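PDB 7BVT: hypothetical sugar ABC-transporter sugar binding protein from Arthrobacter globiformis, which binds cyclic alpha-maltosyl-1,6-maltose and probably delivers it to an ABC transporter for uptake into the cell. Local coordinates for residues M47-Y51 against D314-F319. Numbering follows the deposited sequence.
Sequences MVDTY and DFLSWF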
loop_
_atom_site.group_PDB
_atom_site.type_symbol
_atom_site.label_atom_id
_atom_site.label_comp_id
_atom_site.label_asym_id
_atom_site.label_seq_id
_atom_site.Cartn_x
_atom_site.Cartn_y
_atom_site.Cartn_z
ATOM N N MET A 47 12.780 10.842 -16.199
ATOM C CA MET A 47 12.193 9.802 -17.091
ATOM C C MET A 47 11.345 10.455 -18.172
ATOM O O MET A 47 11.351 9.951 -19.315
ATOM C CB MET A 47 11.374 8.841 -16.243
ATOM C CG MET A 47 12.286 8.397 -15.137
ATOM S SD MET A 47 11.985 6.778 -14.680
ATOM C CE MET A 47 12.571 6.100 -16.221
ATOM N N VAL A 48 10.598 11.499 -17.827
ATOM C CA VAL A 48 9.821 12.286 -18.816
ATOM C C VAL A 48 10.839 12.845 -19.818
ATOM O O VAL A 48 10.594 12.736 -21.049
ATOM C CB VAL A 48 8.961 13.351 -18.114
ATOM C CG1 VAL A 48 8.454 14.425 -19.054
ATOM C CG2 VAL A 48 7.775 12.738 -17.374
ATOM N N ASP A 49 11.939 13.417 -19.329
ATOM C CA ASP A 49 12.964 13.986 -20.258
ATOM C C ASP A 49 13.431 12.918 -21.223
ATOM O O ASP A 49 13.510 13.202 -22.478
ATOM C CB ASP A 49 14.208 14.476 -19.508
ATOM C CG ASP A 49 13.953 15.732 -18.731
ATOM O OD1 ASP A 49 12.928 16.384 -19.028
ATOM O OD2 ASP A 49 14.816 16.018 -17.826
ATOM N N THR A 50 13.763 11.742 -20.686
ATOM C CA THR A 50 14.268 10.591 -21.430
ATOM C C THR A 50 13.238 10.232 -22.503
ATOM O O THR A 50 13.608 10.108 -23.692
ATOM C CB THR A 50 14.661 9.442 -20.512
ATOM O OG1 THR A 50 15.740 9.884 -19.677
ATOM C CG2 THR A 50 15.097 8.218 -21.273
ATOM N N TYR A 51 11.982 10.003 -22.119
ATOM C CA TYR A 51 10.928 9.671 -23.110
ATOM C C TYR A 51 10.788 10.751 -24.184
ATOM O O TYR A 51 10.699 10.388 -25.373
ATOM C CB TYR A 51 9.610 9.424 -22.372
ATOM C CG TYR A 51 8.446 9.161 -23.286
ATOM C CD1 TYR A 51 8.265 7.921 -23.845
ATOM C CD2 TYR A 51 7.564 10.179 -23.615
ATOM C CE1 TYR A 51 7.164 7.665 -24.655
ATOM C CE2 TYR A 51 6.482 9.930 -24.449
ATOM C CZ TYR A 51 6.272 8.669 -24.953
ATOM O OH TYR A 51 5.168 8.466 -25.758
ATOM N N ASP A 314 1.113 5.264 -24.815
ATOM C CA ASP A 314 2.464 5.014 -25.362
ATOM C C ASP A 314 3.497 5.380 -24.285
ATOM O O ASP A 314 4.447 4.615 -24.084
ATOM C CB ASP A 314 2.757 5.780 -26.654
ATOM C CG ASP A 314 4.089 5.411 -27.261
ATOM O OD1 ASP A 314 4.160 4.303 -27.856
ATOM O OD2 ASP A 314 5.079 6.200 -27.106
ATOM N N PHE A 315 3.304 6.508 -23.629
ATOM C CA PHE A 315 4.198 6.914 -22.522
ATOM C C PHE A 315 4.116 5.896 -21.365
ATOM O O PHE A 315 5.172 5.423 -20.889
ATOM C CB PHE A 315 3.880 8.314 -22.032
ATOM C CG PHE A 315 4.618 8.652 -20.774
ATOM C CD1 PHE A 315 6.004 8.722 -20.761
ATOM C CD2 PHE A 315 3.921 8.802 -19.596
ATOM C CE1 PHE A 315 6.674 8.960 -19.584
ATOM C CE2 PHE A 315 4.599 9.052 -18.418
ATOM C CZ PHE A 315 5.976 9.159 -18.420
ATOM N N LEU A 316 2.905 5.500 -20.994
ATOM C CA LEU A 316 2.752 4.541 -19.864
ATOM C C LEU A 316 3.384 3.205 -20.272
ATOM O O LEU A 316 4.032 2.568 -19.443
ATOM C CB LEU A 316 1.266 4.407 -19.510
ATOM C CG LEU A 316 0.579 5.604 -18.879
ATOM C CD1 LEU A 316 -0.853 5.282 -18.504
ATOM C CD2 LEU A 316 1.319 6.141 -17.682
ATOM N N SER A 317 3.228 2.778 -21.533
ATOM C CA SER A 317 3.836 1.501 -22.007
ATOM C C SER A 317 5.359 1.596 -21.843
ATOM O O SER A 317 5.981 0.671 -21.354
ATOM C CB SER A 317 3.459 1.206 -23.451
ATOM O OG SER A 317 2.038 1.056 -23.594
ATOM N N TRP A 318 5.935 2.730 -22.231
ATOM C CA TRP A 318 7.410 2.892 -22.120
ATOM C C TRP A 318 7.824 2.874 -20.647
ATOM O O TRP A 318 8.814 2.208 -20.288
ATOM C CB TRP A 318 7.824 4.174 -22.864
ATOM C CG TRP A 318 9.275 4.464 -22.697
ATOM C CD1 TRP A 318 10.297 4.028 -23.494
ATOM C CD2 TRP A 318 9.868 5.303 -21.682
ATOM N NE1 TRP A 318 11.502 4.473 -22.996
ATOM C CE2 TRP A 318 11.260 5.297 -21.933
ATOM C CE3 TRP A 318 9.388 6.059 -20.595
ATOM C CZ2 TRP A 318 12.165 5.920 -21.090
ATOM C CZ3 TRP A 318 10.286 6.744 -19.806
ATOM C CH2 TRP A 318 11.649 6.720 -20.087
ATOM N N PHE A 319 7.080 3.603 -19.837
ATOM C CA PHE A 319 7.318 3.683 -18.385
ATOM C C PHE A 319 7.282 2.284 -17.758
ATOM O O PHE A 319 8.006 2.046 -16.790
ATOM C CB PHE A 319 6.309 4.619 -17.725
ATOM C CG PHE A 319 6.821 5.146 -16.415
ATOM C CD1 PHE A 319 7.798 6.135 -16.376
ATOM C CD2 PHE A 319 6.305 4.680 -15.221
ATOM C CE1 PHE A 319 8.226 6.651 -15.168
ATOM C CE2 PHE A 319 6.741 5.218 -14.021
ATOM C CZ PHE A 319 7.712 6.191 -13.999
#
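An aromatic cluster of Y51, F315 and W318 joins helix 38-53 to helix 306-319 on one lobe of this solute-binding fold, beside strand 58-64 of its sheet. The two segments run at 113° to each other, with axes 11.1 Å apart at their closest. The Y51 ring reaches helix 306-319 with F315 over one face and W318 obliquely beside CD1, carried there by a first torsion that sets CG anti to the backbone N (chi1 176°). F315 turns its edge to that face in an edge-to-face pair, planes 70° apart, with CD1 3.5 Å from Y51 CG. F315 CB also lies over the same face as a CH-pi contact. W318 presents a face to the root of the tyrosine: Y51 CB stands 3.9 Å from the centroid of the indole six-membered ring. At the far end, Y51 OH donates a 2.6 Å hydrogen bond to the anti lone pair of D314 OD2, which lies near the phenol plane. Next to the cluster, T50 CG2 touches W318 CZ2, and M47 SD makes an oblique Met-aromatic contact with F319, 3.8 Å from CE1. The hydrogen bond to the carboxylate thus fixes the phenol tip, and the short bond probably polarises its O-H, while F315 against one face and W318 packed obliquely beside it probably limit rotation of the ring.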